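Local coordinates for AT-less polyketide synthase (Streptomyces platensis subsp. rosaceus, PDB 4TKT), which probably catalyses decarboxylative Claisen condensation as a ketosynthase domain of the AT-less type I polyketide synthase that makes isomigrastatin, at residues G44-H48 with S49-D53; A466-E469 with E470-R473. All coordinates share one frame; numbering follows the deposited sequence.

Contact 1: G44-H48 with S49-D53; sequences GRWDH and SRYYD
W46 meets Y51 in an offset edge-to-face pair. The edge of the Y51 ring is turned toward the face of the five-membered ring of W46. The centroids are 5.6 Å apart and the planes stand at 81°. CD1 of W46 makes the nearest approach, 3.9 Å from CE2 of Y51. CG of W46 sits between its backbone N and carbonyl carbon (chi1 62°), which directs the indole N-H toward the imidazole two residues on. NE1 of W46 donates to ND1 of H48 at 3.0 Å, almost straight and in the indole plane.

D47 follows with two polar links. Its OD1 accepts from OG of S49 at 3.2 Å, and the hydroxyl lies above the carboxylate plane. Its backbone O accepts from N of R50 over a long 3.3 Å. The same carbonyl oxygen also lies near CD2 and CE2 of Y51.

H48 begins the turn. Its O takes two amide donors, N of Y51 at 2.9 Å and N of Y52 at 2.8 Å. The second comes nearly along the C=O axis. H48 to R50 form a short 3-10 turn; the Y51 bond spans three residues and the Y52 bond four. CB of H48 points away overall, yet CD2 of H48 packs at 3.8 Å against CB of Y52. Both ring nitrogens are used: ND1 accepts from W46, and NE2 bonds to the backbone O of S64. The ring is thus fixed in its rotation.

The stretch lies on the surface, in the loop between strands 39-40 and 66-67. Backbone hydrogen bonds between T62 and both Y51 and D53, and a cation-pi contact of Y52 with K65, tie the turn to the later part of that loop just before strand 66-67.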
loop_
_atom_site.group_PDB
_atom_site.type_symbol
_atom_site.label_atom_id
_atom_site.label_comp_id
_atom_site.label_asym_id
_atom_site.label_seq_id
_atom_site.Cartn_x
_atom_site.Cartn_y
_atom_site.Cartn_z
ATOM N N GLY A 44 18.224 8.187 -15.789
ATOM C CA GLY A 44 17.908 6.919 -16.422
ATOM C C GLY A 44 16.598 6.934 -17.191
ATOM O O GLY A 44 16.504 6.352 -18.270
ATOM N N ARG A 45 15.593 7.606 -16.634
ATOM C CA ARG A 45 14.259 7.669 -17.232
ATOM C C ARG A 45 14.278 8.224 -18.655
ATOM O O ARG A 45 13.880 7.543 -19.602
ATOM C CB ARG A 45 13.332 8.520 -16.361
ATOM C CG ARG A 45 13.148 8.000 -14.947
ATOM C CD ARG A 45 12.472 6.643 -14.943
ATOM N NE ARG A 45 12.303 6.127 -13.589
ATOM C CZ ARG A 45 11.206 6.293 -12.859
ATOM N NH1 ARG A 45 10.172 6.958 -13.353
ATOM N NH2 ARG A 45 11.140 5.789 -11.633
ATOM N N TRP A 46 14.733 9.465 -18.795
ATOM C CA TRP A 46 14.885 10.099 -20.102
ATOM C C TRP A 46 15.790 11.321 -19.993
ATOM O O TRP A 46 16.100 11.776 -18.891
ATOM C CB TRP A 46 13.522 10.496 -20.682
ATOM C CG TRP A 46 12.767 11.499 -19.853
ATOM C CD1 TRP A 46 12.945 12.854 -19.840
ATOM C CD2 TRP A 46 11.707 11.226 -18.927
ATOM N NE1 TRP A 46 12.068 13.438 -18.958
ATOM C CE2 TRP A 46 11.296 12.462 -18.385
ATOM C CE3 TRP A 46 11.068 10.058 -18.500
ATOM C CZ2 TRP A 46 10.276 12.562 -17.440
ATOM C CZ3 TRP A 46 10.056 10.157 -17.560
ATOM C CH2 TRP A 46 9.670 11.401 -17.040
ATOM N N ASP A 47 16.217 11.851 -21.134
ATOM C CA ASP A 47 17.005 13.078 -21.140
ATOM C C ASP A 47 16.081 14.284 -21.039
ATOM O O ASP A 47 15.510 14.727 -22.035
ATOM C CB ASP A 47 17.863 13.171 -22.397
ATOM C CG ASP A 47 18.786 14.371 -22.379
ATOM O OD1 ASP A 47 19.074 14.883 -21.276
ATOM O OD2 ASP A 47 19.228 14.800 -23.465
ATOM N N HIS A 48 15.942 14.816 -19.829
ATOM C CA HIS A 48 14.969 15.868 -19.568
ATOM C C HIS A 48 15.415 17.224 -20.108
ATOM O O HIS A 48 14.615 18.156 -20.197
ATOM C CB HIS A 48 14.693 15.969 -18.067
ATOM C CG HIS A 48 13.441 16.718 -17.736
ATOM N ND1 HIS A 48 12.196 16.312 -18.166
ATOM C CD2 HIS A 48 13.242 17.851 -17.022
ATOM C CE1 HIS A 48 11.283 17.161 -17.729
ATOM N NE2 HIS A 48 11.892 18.103 -17.031
ATOM N N SER A 49 16.688 17.333 -20.475
ATOM C CA SER A 49 17.210 18.580 -21.027
ATOM C C SER A 49 16.594 18.859 -22.392
ATOM O O SER A 49 16.613 19.992 -22.870
ATOM C CB SER A 49 18.735 18.533 -21.142
ATOM O OG SER A 49 19.136 17.874 -22.331
ATOM N N ARG A 50 16.051 17.820 -23.016
ATOM C CA ARG A 50 15.360 17.976 -24.287
ATOM C C ARG A 50 14.027 18.692 -24.090
ATOM O O ARG A 50 13.508 19.321 -25.013
ATOM C CB ARG A 50 15.132 16.614 -24.952
ATOM C CG ARG A 50 14.426 16.705 -26.298
ATOM C CD ARG A 50 14.015 15.346 -26.833
ATOM N NE ARG A 50 13.066 15.478 -27.937
ATOM C CZ ARG A 50 12.562 14.455 -28.621
ATOM N NH1 ARG A 50 12.918 13.213 -28.322
ATOM N NH2 ARG A 50 11.703 14.676 -29.607
ATOM N N TYR A 51 13.481 18.608 -22.881
ATOM C CA TYR A 51 12.142 19.123 -22.623
ATOM C C TYR A 51 12.096 20.293 -21.644
ATOM O O TYR A 51 11.129 21.050 -21.635
ATOM C CB TYR A 51 11.244 18.005 -22.097
ATOM C CG TYR A 51 11.284 16.751 -22.929
ATOM C CD1 TYR A 51 10.596 16.671 -24.131
ATOM C CD2 TYR A 51 12.003 15.641 -22.509
ATOM C CE1 TYR A 51 10.628 15.522 -24.896
ATOM C CE2 TYR A 51 12.040 14.489 -23.266
ATOM C CZ TYR A 51 11.352 14.434 -24.460
ATOM O OH TYR A 51 11.388 13.287 -25.217
ATOM N N TYR A 52 13.120 20.444 -20.814
ATOM C CA TYR A 52 13.057 21.458 -19.767
ATOM C C TYR A 52 13.230 22.876 -20.301
ATOM O O TYR A 52 14.080 23.137 -21.152
ATOM C CB TYR A 52 14.102 21.195 -18.682
ATOM C CG TYR A 52 14.060 22.223 -17.572
ATOM C CD1 TYR A 52 13.073 22.180 -16.595
ATOM C CD2 TYR A 52 14.997 23.246 -17.511
ATOM C CE1 TYR A 52 13.026 23.125 -15.584
ATOM C CE2 TYR A 52 14.957 24.194 -16.505
ATOM C CZ TYR A 52 13.972 24.129 -15.545
ATOM O OH TYR A 52 13.935 25.073 -14.545
ATOM N N ASP A 53 12.406 23.780 -19.783
ATOM C CA ASP A 53 12.510 25.210 -20.053
ATOM C C ASP A 53 11.768 25.945 -18.943
ATOM O O ASP A 53 10.573 25.731 -18.745
ATOM C CB ASP A 53 11.932 25.559 -21.427
ATOM C CG ASP A 53 12.285 26.971 -21.875
ATOM O OD1 ASP A 53 12.246 27.902 -21.043
ATOM O OD2 ASP A 53 12.606 27.149 -23.069
#

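Contact 2: A466-E469 with E470-R473; sequences AFDE and ERLR
An N-cap opens helix 469-482, and D468 holds the cap position. Its OD1 accepts from N of R471 at 2.9 Å, with an N-H...O angle of 172°. The amide comes almost head-on to the carboxylate oxygen. D468 folds back to reach this amide: CG sits between its own backbone N and carbonyl carbon (chi1 53°). CG of R471 comes within 3.2 Å of the same OD1, so the cap lies against the aliphatic start of the arginine. The bond serves an amide of the first turn, and the negative carboxylate probably interacts favourably with the positive end of the helix dipole.

N of L472 donates to O of D468 at 3.1 Å, and N of R473 to O of E469 at 3.0 Å.

One turn apart, E469 and R473 run side by side and form a salt bridge. R473 grips side-on, with NE at 3.2 Å and NH2 at 3.3 Å, both to OE2 of E469. OE2 lies at the guanidinium edge and offers NE its anti lone pair. NH1 of R473 bonds to O of C528.

R471 is bent at chi2 and chi3 and bridges to its neighbour: NH2 to OE2 of E470 is 2.8 Å. Its NH1 bonds to O of P606.

Just before the cap in sequence, CB of A466 packs at 4.1 Å against CB of L472. Here strand 460-466 hands over to the helix. L472 rests on F540 of strand 538-541 and on A509 and F511 of strand 509-515, while A466 pairs its backbone with A509.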
loop_
_atom_site.group_PDB
_atom_site.type_symbol
_atom_site.label_atom_id
_atom_site.label_comp_id
_atom_site.label_asym_id
_atom_site.label_seq_id
_atom_site.Cartn_x
_atom_site.Cartn_y
_atom_site.Cartn_z
ATOM N N ALA A 466 11.679 -20.190 -0.280
ATOM C CA ALA A 466 11.785 -19.253 -1.393
ATOM C C ALA A 466 11.976 -20.000 -2.710
ATOM O O ALA A 466 12.006 -21.230 -2.734
ATOM C CB ALA A 466 12.926 -18.277 -1.162
ATOM N N PHE A 467 12.116 -19.249 -3.797
ATOM C CA PHE A 467 12.158 -19.822 -5.140
ATOM C C PHE A 467 13.406 -20.666 -5.376
ATOM O O PHE A 467 13.323 -21.762 -5.931
ATOM C CB PHE A 467 12.076 -18.711 -6.191
ATOM C CG PHE A 467 11.699 -19.197 -7.561
ATOM C CD1 PHE A 467 10.367 -19.362 -7.909
ATOM C CD2 PHE A 467 12.675 -19.478 -8.507
ATOM C CE1 PHE A 467 10.013 -19.805 -9.171
ATOM C CE2 PHE A 467 12.329 -19.921 -9.773
ATOM C CZ PHE A 467 10.996 -20.085 -10.104
ATOM N N ASP A 468 14.560 -20.147 -4.968
ATOM C CA ASP A 468 15.809 -20.897 -5.065
ATOM C C ASP A 468 16.651 -20.717 -3.807
ATOM O O ASP A 468 16.218 -20.072 -2.853
ATOM C CB ASP A 468 16.606 -20.479 -6.308
ATOM C CG ASP A 468 16.829 -18.975 -6.395
ATOM O OD1 ASP A 468 17.017 -18.325 -5.345
ATOM O OD2 ASP A 468 16.822 -18.442 -7.526
ATOM N N GLU A 469 17.853 -21.282 -3.816
ATOM C CA GLU A 469 18.724 -21.247 -2.648
ATOM C C GLU A 469 19.148 -19.827 -2.289
ATOM O O GLU A 469 19.174 -19.461 -1.114
ATOM C CB GLU A 469 19.961 -22.118 -2.876
ATOM C CG GLU A 469 20.999 -22.014 -1.770
ATOM C CD GLU A 469 22.123 -23.018 -1.924
ATOM O OE1 GLU A 469 21.990 -23.936 -2.759
ATOM O OE2 GLU A 469 23.138 -22.889 -1.206
ATOM N N GLU A 470 19.475 -19.030 -3.302
ATOM C CA GLU A 470 19.930 -17.662 -3.074
ATOM C C GLU A 470 18.852 -16.817 -2.406
ATOM O O GLU A 470 19.114 -16.142 -1.411
ATOM C CB GLU A 470 20.357 -17.003 -4.385
ATOM C CG GLU A 470 20.813 -15.562 -4.206
ATOM C CD GLU A 470 20.774 -14.766 -5.492
ATOM O OE1 GLU A 470 20.514 -15.366 -6.557
ATOM O OE2 GLU A 470 20.998 -13.537 -5.437
ATOM N N ARG A 471 17.643 -16.855 -2.961
ATOM C CA ARG A 471 16.516 -16.121 -2.394
ATOM C C ARG A 471 16.225 -16.581 -0.966
ATOM O O ARG A 471 15.823 -15.781 -0.120
ATOM C CB ARG A 471 15.263 -16.287 -3.262
ATOM C CG ARG A 471 15.342 -15.674 -4.658
ATOM C CD ARG A 471 15.510 -14.164 -4.615
ATOM N NE ARG A 471 16.915 -13.769 -4.676
ATOM C CZ ARG A 471 17.377 -12.584 -4.289
ATOM N NH1 ARG A 471 16.548 -11.672 -3.803
ATOM N NH2 ARG A 471 18.671 -12.315 -4.382
ATOM N N LEU A 472 16.435 -17.868 -0.699
ATOM C CA LEU A 472 16.174 -18.421 0.626
ATOM C C LEU A 472 17.131 -17.847 1.665
ATOM O O LEU A 472 16.705 -17.397 2.729
ATOM C CB LEU A 472 16.275 -19.946 0.611
ATOM C CG LEU A 472 16.000 -20.612 1.963
ATOM C CD1 LEU A 472 14.635 -20.205 2.501
ATOM C CD2 LEU A 472 16.100 -22.123 1.861
ATOM N N ARG A 473 18.423 -17.864 1.352
ATOM C CA ARG A 473 19.431 -17.315 2.252
ATOM C C ARG A 473 19.243 -15.810 2.414
ATOM O O ARG A 473 19.572 -15.240 3.455
ATOM C CB ARG A 473 20.836 -17.628 1.741
ATOM C CG ARG A 473 21.112 -19.115 1.601
ATOM C CD ARG A 473 22.593 -19.399 1.447
ATOM N NE ARG A 473 22.849 -20.827 1.283
ATOM C CZ ARG A 473 22.949 -21.690 2.289
ATOM N NH1 ARG A 473 22.811 -21.274 3.541
ATOM N NH2 ARG A 473 23.181 -22.971 2.046
#

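Both contacts are local, but they differ in kind. Contact 1 is a 3-10 turn in a surface loop of the ketosynthase region. Contact 2 is a capped helix start in the RhiE-like KS-MAT linker region. Their centres are about 39 Å apart and their nearest atoms about 20 Å, so they do not touch. Contact 1 comes first along the chain. Its centre lies about 30 Å from the centre of the chain, that of contact 2 about 25 Å. NE of R45 in contact 1 forms a salt bridge with a sulfonate oxygen of MES, probably from the crystallisation liquor. R45 also forms a salt bridge with E251, but does not touch 49-53.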